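Local coordinates for glutathione-specific gamma-glutamylcyclotransferase (Saccharomyces cerevisiae S288c, PDB 5HWK), which cleaves glutathione, and no other gamma-glutamyl peptides, into 5-oxo-L-proline and the dipeptide Cys-Gly, allowing yeast to use glutathione, at residues H33-R38 / H122-H127; G94-I99 / L156-Y161; E174-T179 / D218-A223. All coordinates share one frame; numbering follows the deposited sequence. Where two conformers were deposited one is given.

Contact 1 of 3, residues H33-R38 / H122-H127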
loop_
_atom_site.group_PDB
_atom_site.type_symbol
_atom_site.label_atom_id
_atom_site.label_comp_id
_atom_site.label_asym_id
_atom_site.label_seq_id
_atom_site.Cartn_x
_atom_site.Cartn_y
_atom_site.Cartn_z
ATOM N N HIS A 33 2.055 -5.734 8.331
ATOM C CA HIS A 33 3.165 -6.658 8.164
ATOM C C HIS A 33 2.906 -7.599 7.006
ATOM O O HIS A 33 1.756 -7.887 6.666
ATOM C CB HIS A 33 3.347 -7.470 9.439
ATOM C CG HIS A 33 3.912 -6.673 10.560
ATOM N ND1 HIS A 33 5.251 -6.679 10.877
ATOM C CD2 HIS A 33 3.317 -5.832 11.440
ATOM C CE1 HIS A 33 5.455 -5.888 11.918
ATOM N NE2 HIS A 33 4.299 -5.359 12.273
ATOM N N GLY A 34 3.990 -8.039 6.361
ATOM C CA GLY A 34 3.905 -9.080 5.369
ATOM C C GLY A 34 3.917 -8.609 3.923
ATOM O O GLY A 34 3.846 -9.456 3.020
ATOM N N PHE A 35 3.987 -7.292 3.664
ATOM C CA PHE A 35 3.932 -6.728 2.316
ATOM C C PHE A 35 4.931 -5.591 2.243
ATOM O O PHE A 35 5.180 -4.898 3.238
ATOM C CB PHE A 35 2.534 -6.160 2.038
ATOM C CG PHE A 35 1.437 -7.206 1.974
ATOM C CD1 PHE A 35 0.754 -7.627 3.122
ATOM C CD2 PHE A 35 1.095 -7.784 0.751
ATOM C CE1 PHE A 35 -0.232 -8.592 3.034
ATOM C CE2 PHE A 35 0.099 -8.767 0.674
ATOM C CZ PHE A 35 -0.563 -9.157 1.802
ATOM N N ALA A 36 5.490 -5.380 1.056
ATOM C CA ALA A 36 6.235 -4.167 0.757
ATOM C C ALA A 36 5.427 -3.345 -0.242
ATOM O O ALA A 36 4.855 -3.892 -1.186
ATOM C CB ALA A 36 7.553 -4.523 0.058
ATOM N N ARG A 37 5.443 -2.024 -0.096
ATOM C CA ARG A 37 4.743 -1.142 -1.039
ATOM C C ARG A 37 5.761 -0.554 -2.023
ATOM O O ARG A 37 6.814 -0.070 -1.599
ATOM C CB ARG A 37 4.046 -0.002 -0.306
ATOM C CG ARG A 37 3.453 1.072 -1.217
ATOM C CD ARG A 37 2.686 2.141 -0.468
ATOM N NE ARG A 37 3.500 2.671 0.598
ATOM C CZ ARG A 37 3.033 2.936 1.813
ATOM N NH1 ARG A 37 1.711 2.918 2.053
ATOM N NH2 ARG A 37 3.868 3.259 2.793
ATOM N N ARG A 38 5.477 -0.666 -3.322
ATOM C CA ARG A 38 6.394 -0.155 -4.336
ATOM C C ARG A 38 5.570 0.533 -5.409
ATOM O O ARG A 38 4.439 0.144 -5.700
ATOM C CB ARG A 38 7.201 -1.312 -4.993
ATOM C CG ARG A 38 8.262 -1.965 -4.090
ATOM C CD ARG A 38 9.363 -0.980 -3.776
ATOM N NE ARG A 38 10.463 -1.508 -2.974
ATOM C CZ ARG A 38 10.513 -1.489 -1.644
ATOM N NH1 ARG A 38 9.472 -1.049 -0.929
ATOM N NH2 ARG A 38 11.604 -1.946 -1.028
ATOM N N HIS A 122 -8.328 -8.939 -3.103
ATOM C CA HIS A 122 -7.863 -10.102 -2.370
ATOM C C HIS A 122 -8.332 -10.024 -0.928
ATOM O O HIS A 122 -8.521 -8.960 -0.364
ATOM C CB HIS A 122 -6.367 -10.206 -2.389
ATOM C CG HIS A 122 -5.815 -10.330 -3.769
ATOM N ND1 HIS A 122 -5.461 -11.540 -4.318
ATOM C CD2 HIS A 122 -5.633 -9.405 -4.739
ATOM C CE1 HIS A 122 -5.021 -11.350 -5.548
ATOM N NE2 HIS A 122 -5.133 -10.066 -5.832
ATOM N N GLU A 123 -8.559 -11.192 -0.332
ATOM C CA GLU A 123 -8.858 -11.270 1.078
ATOM C C GLU A 123 -7.695 -11.974 1.760
ATOM O O GLU A 123 -7.284 -13.078 1.329
ATOM C CB GLU A 123 -10.148 -12.068 1.290
ATOM C CG GLU A 123 -11.428 -11.265 1.148
ATOM C CD GLU A 123 -11.667 -10.662 -0.230
ATOM O OE1 GLU A 123 -11.564 -11.378 -1.256
ATOM O OE2 GLU A 123 -11.957 -9.441 -0.294
ATOM N N VAL A 124 -7.159 -11.348 2.803
ATOM C CA VAL A 124 -5.944 -11.815 3.441
ATOM C C VAL A 124 -6.044 -11.600 4.937
ATOM O O VAL A 124 -6.675 -10.659 5.396
ATOM C CB VAL A 124 -4.673 -11.192 2.842
ATOM C CG1 VAL A 124 -4.633 -9.680 3.084
ATOM C CG2 VAL A 124 -3.442 -11.914 3.363
ATOM N N GLU A 125 -5.439 -12.499 5.694
ATOM C CA GLU A 125 -5.306 -12.331 7.140
ATOM C C GLU A 125 -3.990 -11.615 7.408
ATOM O O GLU A 125 -2.935 -12.091 6.977
ATOM C CB GLU A 125 -5.286 -13.698 7.836
ATOM C CG GLU A 125 -6.667 -14.314 8.012
ATOM C CD GLU A 125 -6.631 -15.720 8.623
ATOM O OE1 GLU A 125 -5.576 -16.364 8.597
ATOM O OE2 GLU A 125 -7.663 -16.192 9.131
ATOM N N VAL A 126 -4.034 -10.463 8.079
ATOM C CA VAL A 126 -2.843 -9.641 8.233
ATOM C C VAL A 126 -2.548 -9.304 9.689
ATOM O O VAL A 126 -3.454 -9.044 10.489
ATOM C CB VAL A 126 -2.917 -8.368 7.362
ATOM C CG1 VAL A 126 -4.027 -7.470 7.795
ATOM C CG2 VAL A 126 -1.603 -7.657 7.385
ATOM N N HIS A 127 -1.264 -9.341 10.033
ATOM C CA HIS A 127 -0.771 -8.858 11.316
ATOM C C HIS A 127 -0.576 -7.341 11.251
ATOM O O HIS A 127 0.256 -6.840 10.476
ATOM C CB HIS A 127 0.545 -9.543 11.668
ATOM C CG HIS A 127 1.153 -9.051 12.941
ATOM N ND1 HIS A 127 2.514 -8.957 13.131
ATOM C CD2 HIS A 127 0.580 -8.617 14.089
ATOM C CE1 HIS A 127 2.755 -8.487 14.343
ATOM N NE2 HIS A 127 1.597 -8.276 14.947
HETATM O O HOH W 1 0.871 -10.035 8.172
#
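His33 and His127 stack where two paired strands start to part. Their imidazoles, side by side and pointing the same way, form an offset stack with centroids 4.5 Å apart and planes 20° from parallel. His127 ND1 sits over one face of the His33 ring, toward its rim, 3.6 Å from CD2 of His33. With chi1 at 177°, His127 carries its ring anti to the backbone N and alongside that neighbour. His33 is held at both ring nitrogens, NE2 by Glu129 and ND1 by Asp88 O, while His127 ND1 bonds to Asp88 OD1. Beneath the stack, His33 N donates to His127 O over 3.0 Å, nearly in line with the carbonyl bond. This is the one direct backbone hydrogen bond between the two segments, at the end of strand 26-33, where that strand runs antiparallel to 119-129 in the six-stranded sheet. Val126 CG2 also packs close, 3.4 Å from His33 O. On the other side the strands have already separated, and a water takes the place of the second bond, donating to His33 O (2.8 Å) and accepting from His127 N. Gly34, whose positive phi would jam a CB against the preceding carbonyl, then turns the chain into strand 35-40 of a second sheet. The looser end is apolar: the edge of the Phe35 ring, at CZ, meets CG2 of the partly exposed Val124 at 4.3 Å.

Contact 2 of 3, residues G94-I99 / L156-Y161. With BEZ (benzoic acid), chain C.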
loop_
_atom_site.group_PDB
_atom_site.type_symbol
_atom_site.label_atom_id
_atom_site.label_comp_id
_atom_site.label_asym_id
_atom_site.label_seq_id
_atom_site.Cartn_x
_atom_site.Cartn_y
_atom_site.Cartn_z
ATOM N N GLY A 94 0.183 2.166 6.581
ATOM C CA GLY A 94 -1.056 2.459 5.879
ATOM C C GLY A 94 -2.186 2.645 6.885
ATOM O O GLY A 94 -1.975 3.135 7.996
ATOM N N VAL A 95 -3.406 2.295 6.483
ATOM C CA VAL A 95 -4.560 2.343 7.372
ATOM C C VAL A 95 -5.401 1.100 7.136
ATOM O O VAL A 95 -5.218 0.354 6.174
ATOM C CB VAL A 95 -5.448 3.603 7.179
ATOM C CG1 VAL A 95 -4.684 4.881 7.473
ATOM C CG2 VAL A 95 -6.086 3.630 5.790
ATOM N N VAL A 96 -6.359 0.904 8.024
ATOM C CA VAL A 96 -7.397 -0.094 7.836
ATOM C C VAL A 96 -8.742 0.540 8.180
ATOM O O VAL A 96 -8.876 1.229 9.203
ATOM C CB VAL A 96 -7.078 -1.415 8.553
ATOM C CG1 VAL A 96 -7.213 -1.275 10.026
ATOM C CG2 VAL A 96 -7.987 -2.526 8.027
ATOM N N TYR A 97 -9.711 0.363 7.290
ATOM C CA TYR A 97 -11.052 0.913 7.437
ATOM C C TYR A 97 -12.005 -0.207 7.750
ATOM O O TYR A 97 -11.851 -1.316 7.256
ATOM C CB TYR A 97 -11.515 1.478 6.082
ATOM C CG TYR A 97 -10.791 2.728 5.677
ATOM C CD1 TYR A 97 -11.136 3.947 6.254
ATOM C CD2 TYR A 97 -9.747 2.718 4.737
ATOM C CE1 TYR A 97 -10.497 5.097 5.919
ATOM C CE2 TYR A 97 -9.082 3.895 4.387
ATOM C CZ TYR A 97 -9.486 5.072 4.977
ATOM O OH TYR A 97 -8.844 6.238 4.659
ATOM N N TYR A 98 -13.026 0.092 8.548
ATOM C CA TYR A 98 -14.133 -0.848 8.694
ATOM C C TYR A 98 -15.341 -0.316 7.951
ATOM O O TYR A 98 -15.733 0.850 8.122
ATOM C CB TYR A 98 -14.533 -1.014 10.157
ATOM C CG TYR A 98 -15.669 -2.025 10.364
ATOM C CD1 TYR A 98 -15.454 -3.390 10.199
ATOM C CD2 TYR A 98 -16.966 -1.599 10.645
ATOM C CE1 TYR A 98 -16.467 -4.308 10.378
ATOM C CE2 TYR A 98 -17.988 -2.520 10.862
ATOM C CZ TYR A 98 -17.722 -3.856 10.723
ATOM O OH TYR A 98 -18.714 -4.793 10.884
ATOM N N ILE A 99 -15.935 -1.177 7.148
ATOM C CA ILE A 99 -17.129 -0.882 6.363
ATOM C C ILE A 99 -18.257 -1.733 6.929
ATOM O O ILE A 99 -18.174 -2.962 6.884
ATOM C CB ILE A 99 -16.912 -1.187 4.868
ATOM C CG1 ILE A 99 -15.578 -0.615 4.335
ATOM C CG2 ILE A 99 -18.141 -0.763 4.050
ATOM C CD1 ILE A 99 -15.440 0.863 4.464
ATOM N N LEU A 156 -5.926 -9.922 11.506
ATOM C CA LEU A 156 -7.214 -9.386 11.079
ATOM C C LEU A 156 -7.480 -9.862 9.653
ATOM O O LEU A 156 -6.607 -9.699 8.776
ATOM C CB LEU A 156 -7.186 -7.845 11.153
ATOM C CG LEU A 156 -8.513 -7.123 10.965
ATOM C CD1 LEU A 156 -9.479 -7.467 12.126
ATOM C CD2 LEU A 156 -8.314 -5.601 10.870
ATOM N N LEU A 157 -8.677 -10.414 9.391
ATOM C CA LEU A 157 -9.121 -10.706 8.022
ATOM C C LEU A 157 -9.494 -9.388 7.323
ATOM O O LEU A 157 -10.355 -8.637 7.810
ATOM C CB LEU A 157 -10.287 -11.700 7.995
ATOM C CG LEU A 157 -10.873 -11.951 6.601
ATOM C CD1 LEU A 157 -9.840 -12.601 5.669
ATOM C CD2 LEU A 157 -12.147 -12.783 6.643
ATOM N N THR A 158 -8.820 -9.095 6.202
ATOM C CA THR A 158 -8.978 -7.817 5.507
ATOM C C THR A 158 -9.082 -8.043 4.007
ATOM O O THR A 158 -8.576 -9.019 3.468
ATOM C CB THR A 158 -7.778 -6.865 5.745
ATOM O OG1 THR A 158 -6.585 -7.396 5.132
ATOM C CG2 THR A 158 -7.517 -6.616 7.192
ATOM N N SER A 159 -9.731 -7.105 3.336
ATOM C CA SER A 159 -9.732 -7.029 1.887
ATOM C C SER A 159 -8.741 -5.967 1.458
ATOM O O SER A 159 -8.533 -4.987 2.165
ATOM C CB SER A 159 -11.124 -6.652 1.372
ATOM O OG SER A 159 -12.032 -7.731 1.596
ATOM N N VAL A 160 -8.087 -6.208 0.331
ATOM C CA VAL A 160 -7.095 -5.255 -0.176
ATOM C C VAL A 160 -7.087 -5.369 -1.688
ATOM O O VAL A 160 -7.220 -6.451 -2.241
ATOM C CB VAL A 160 -5.721 -5.601 0.462
ATOM C CG1 VAL A 160 -5.262 -7.026 0.088
ATOM C CG2 VAL A 160 -4.627 -4.559 0.086
ATOM N N TYR A 161 -6.866 -4.237 -2.379
ATOM C CA TYR A 161 -6.678 -4.235 -3.837
ATOM C C TYR A 161 -5.199 -4.190 -4.148
ATOM O O TYR A 161 -4.501 -3.297 -3.669
ATOM C CB TYR A 161 -7.356 -3.002 -4.446
ATOM C CG TYR A 161 -8.832 -3.140 -4.689
ATOM C CD1 TYR A 161 -9.319 -3.890 -5.769
ATOM C CD2 TYR A 161 -9.756 -2.597 -3.795
ATOM C CE1 TYR A 161 -10.691 -3.992 -6.020
ATOM C CE2 TYR A 161 -11.124 -2.700 -4.033
ATOM C CZ TYR A 161 -11.585 -3.450 -5.121
ATOM O OH TYR A 161 -12.920 -3.541 -5.422
HETATM C C BEZ C . -5.150 1.577 -1.690
HETATM O O1 BEZ C . -5.073 2.666 -1.189
HETATM O O2 BEZ C . -4.927 0.611 -0.951
HETATM C C1 BEZ C . -5.412 1.407 -3.153
HETATM C C2 BEZ C . -5.240 0.148 -3.694
HETATM C C3 BEZ C . -5.407 -0.047 -5.071
HETATM C C4 BEZ C . -5.829 0.994 -5.880
HETATM C C5 BEZ C . -6.041 2.239 -5.311
HETATM C C6 BEZ C . -5.831 2.479 -3.957
#
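Val96 projects from one strand toward Leu156 and Thr158 of another, and following its atoms outward shows how lightly the two segments meet. Its CB stays well back, with Leu156 CD2 4.9 Å away. The branch CG1 comes a little closer, to 4.5 Å from the same Leu156 CD2. The second branch, CG2, makes the contact proper: lying anti to the backbone N, it points between the two partners and comes within 4.2 Å of Leu156 CD2 and equally of Thr158 CG2. Methyl thus meets methyl, and no hydrogen bond joins the segments. Strands 91-99 and 154-163 are not neighbours in the six-stranded antiparallel sheet, since 26-33 and 119-129 run between them; the sheet curls strongly, in keeping with the beta-barrel fold of gamma-glutamylcyclotransferases, and these side chains meet across its concave interior. Leu11, Ile28 and Leu128 pack against Val96 there, and Leu11, which probably belongs to the substrate-binding segment, as in related enzymes, also touches Thr158. The hydroxyl OG1 of Thr158 is satisfied by the carbonyl of Val124 on the adjoining strand. Further along strand 154-163, Tyr161 borders the pocket that holds benzoic acid. Its CB lies 3.6 Å from ring atom C3 of the ligand, and its carbonyl O approaches ring atom C2 at 3.5 Å while accepting from Tyr13 OH. The ligand itself is hydrogen-bonded to the backbone N atoms of Tyr13, Gly14 and Leu16.

Contact 3 of 3, residues E174-T179 / D218-A223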
loop_
_atom_site.group_PDB
_atom_site.type_symbol
_atom_site.label_atom_id
_atom_site.label_comp_id
_atom_site.label_asym_id
_atom_site.label_seq_id
_atom_site.Cartn_x
_atom_site.Cartn_y
_atom_site.Cartn_z
ATOM N N GLU A 174 11.797 -2.269 -10.562
ATOM C CA GLU A 174 12.350 -1.076 -11.148
ATOM C C GLU A 174 13.150 -0.387 -10.062
ATOM O O GLU A 174 12.739 -0.410 -8.899
ATOM C CB GLU A 174 11.162 -0.216 -11.564
ATOM C CG GLU A 174 11.422 0.759 -12.645
ATOM C CD GLU A 174 10.165 1.397 -13.234
ATOM O OE1 GLU A 174 9.452 2.059 -12.476
ATOM O OE2 GLU A 174 9.923 1.267 -14.445
ATOM N N THR A 175 14.295 0.201 -10.420
ATOM C CA THR A 175 15.072 0.950 -9.440
ATOM C C THR A 175 14.399 2.290 -9.140
ATOM O O THR A 175 13.561 2.792 -9.906
ATOM C CB THR A 175 16.474 1.249 -9.960
ATOM O OG1 THR A 175 16.350 2.186 -11.029
ATOM C CG2 THR A 175 17.183 -0.025 -10.467
ATOM N N VAL A 176 14.749 2.872 -7.991
ATOM C CA VAL A 176 14.217 4.194 -7.649
ATOM C C VAL A 176 14.533 5.211 -8.743
ATOM O O VAL A 176 13.679 6.040 -9.106
ATOM C CB VAL A 176 14.755 4.632 -6.281
ATOM C CG1 VAL A 176 14.724 6.118 -6.131
ATOM C CG2 VAL A 176 13.925 3.976 -5.193
ATOM N N ASP A 177 15.736 5.142 -9.335
ATOM C CA ASP A 177 16.073 6.096 -10.394
ATOM C C ASP A 177 15.120 5.950 -11.585
ATOM O O ASP A 177 14.610 6.947 -12.122
ATOM C CB ASP A 177 17.518 5.902 -10.844
ATOM C CG ASP A 177 17.977 6.992 -11.762
ATOM O OD1 ASP A 177 18.006 8.153 -11.298
ATOM O OD2 ASP A 177 18.310 6.698 -12.935
ATOM N N GLU A 178 14.911 4.708 -12.047
ATOM C CA GLU A 178 13.979 4.450 -13.148
ATOM C C GLU A 178 12.572 4.935 -12.833
ATOM O O GLU A 178 11.940 5.611 -13.665
ATOM C CB GLU A 178 13.979 2.952 -13.521
ATOM C CG GLU A 178 15.268 2.430 -14.198
ATOM C CD GLU A 178 15.539 0.885 -14.079
ATOM O OE1 GLU A 178 14.854 0.106 -13.328
ATOM O OE2 GLU A 178 16.497 0.444 -14.763
ATOM N N THR A 179 12.048 4.576 -11.643
ATOM C CA THR A 179 10.693 4.983 -11.301
ATOM C C THR A 179 10.604 6.497 -11.189
ATOM O O THR A 179 9.640 7.114 -11.664
ATOM C CB THR A 179 10.285 4.336 -9.985
ATOM O OG1 THR A 179 10.438 2.905 -10.119
ATOM C CG2 THR A 179 8.844 4.628 -9.614
ATOM N N ASP A 218 9.163 5.100 5.934
ATOM C CA ASP A 218 9.269 4.306 4.720
ATOM C C ASP A 218 10.498 4.786 3.938
ATOM O O ASP A 218 10.438 5.792 3.234
ATOM C CB ASP A 218 7.982 4.422 3.906
ATOM C CG ASP A 218 7.944 3.455 2.711
ATOM O OD1 ASP A 218 9.008 3.173 2.117
ATOM O OD2 ASP A 218 6.839 2.989 2.351
ATOM N N HIS A 219 11.609 4.044 4.049
ATOM C CA HIS A 219 12.868 4.441 3.417
ATOM C C HIS A 219 12.791 4.410 1.900
ATOM O O HIS A 219 13.440 5.225 1.219
ATOM C CB HIS A 219 13.997 3.539 3.908
ATOM C CG HIS A 219 14.232 3.641 5.381
ATOM N ND1 HIS A 219 14.676 4.800 5.974
ATOM C CD2 HIS A 219 14.063 2.744 6.382
ATOM C CE1 HIS A 219 14.788 4.609 7.277
ATOM N NE2 HIS A 219 14.417 3.371 7.550
ATOM N N TYR A 220 12.024 3.477 1.344
ATOM C CA TYR A 220 11.838 3.455 -0.109
ATOM C C TYR A 220 11.134 4.726 -0.577
ATOM O O TYR A 220 11.588 5.384 -1.517
ATOM C CB TYR A 220 11.026 2.231 -0.505
ATOM C CG TYR A 220 10.464 2.301 -1.898
ATOM C CD1 TYR A 220 11.269 1.995 -3.008
ATOM C CD2 TYR A 220 9.148 2.724 -2.145
ATOM C CE1 TYR A 220 10.774 2.098 -4.305
ATOM C CE2 TYR A 220 8.669 2.795 -3.415
ATOM C CZ TYR A 220 9.473 2.468 -4.498
ATOM O OH TYR A 220 8.936 2.502 -5.752
ATOM N N LEU A 221 10.037 5.096 0.090
ATOM C CA LEU A 221 9.293 6.265 -0.347
ATOM C C LEU A 221 10.130 7.529 -0.167
ATOM O O LEU A 221 10.092 8.433 -1.006
ATOM C CB LEU A 221 8.006 6.388 0.452
ATOM C CG LEU A 221 6.804 6.923 -0.290
ATOM C CD1 LEU A 221 6.568 6.051 -1.560
ATOM C CD2 LEU A 221 5.626 6.904 0.661
ATOM N N THR A 222 10.930 7.590 0.900
ATOM C CA THR A 222 11.815 8.738 1.092
ATOM C C THR A 222 12.849 8.851 -0.028
ATOM O O THR A 222 13.093 9.943 -0.543
ATOM C CB THR A 222 12.515 8.618 2.427
ATOM O OG1 THR A 222 11.531 8.739 3.446
ATOM C CG2 THR A 222 13.490 9.764 2.589
ATOM N N ALA A 223 13.451 7.729 -0.437
ATOM C CA ALA A 223 14.431 7.752 -1.515
ATOM C C ALA A 223 13.752 8.083 -2.840
ATOM O O ALA A 223 14.280 8.859 -3.646
ATOM C CB ALA A 223 15.134 6.404 -1.609
HETATM O O HOH W 2 10.831 1.941 -7.605
#
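The capped N-terminal turns of helices 176-185 and 219-232 pack together through Val176, which slides past Tyr220 and reaches Ala223. Its two methyls divide the work. CG2 meets the Tyr220 ring obliquely, 3.8 Å from CE1, whereas CG1, held anti to the backbone N at chi1 157°, rests 3.7 Å from the carbonyl O of Ala223. With an alanine here both methyls are gone, which would probably leave a gap between the Tyr220 ring and the Ala223 carbonyl. Each turn carries its own cap. Thr175 and Glu178 form a reciprocal capping box, Glu178 N giving to Thr175 OG1 at 3.1 Å and Thr175 N giving to Glu178 OE1; in the other helix, Asp218 OD1 accepts from Leu221 N, reached from well above the carboxylate plane, and the OD2 of Asp218 is taken by Arg37. A water in the plane of the Tyr220 ring, at its edge, links Tyr220 OH (2.7 Å) to the other segment, donating to Thr179 OG1 and, over a longer distance, to Glu174 O. Thr179 OG1 in turn donates over 2.7 Å to Glu174 OE1, which is also in a salt bridge with Arg55. The phenol oxygen of Tyr220 has a further partner in Phe39 N, and Arg38 makes a cation-pi contact with its ring, so strand 35-40 backs this helix pair.

In the fold
The three contacts illustrate how chemistry follows place. Contacts 1 and 2 share the curled six-stranded sheet, where strands 119-129 and 154-163 are neighbours: Val126 N probably bonds to Leu156 O, and Val126 packs on Thr158. Contacts 2 and 3 are buried; contact 2 meets through methyls alone, on the inner face of the curled sheet and nearest the ligand pocket. Contact 1, partly exposed, lies where strand 26-33 leaves the sheet and combines stacked histidines and a water with modest apolar packing. Contact 3, about 25 Å from contact 2 between centres and across the chain's centre from it, is helical and mixes buried methyls with caps and a bridging water. Segment 33-38 touches it through its two arginines.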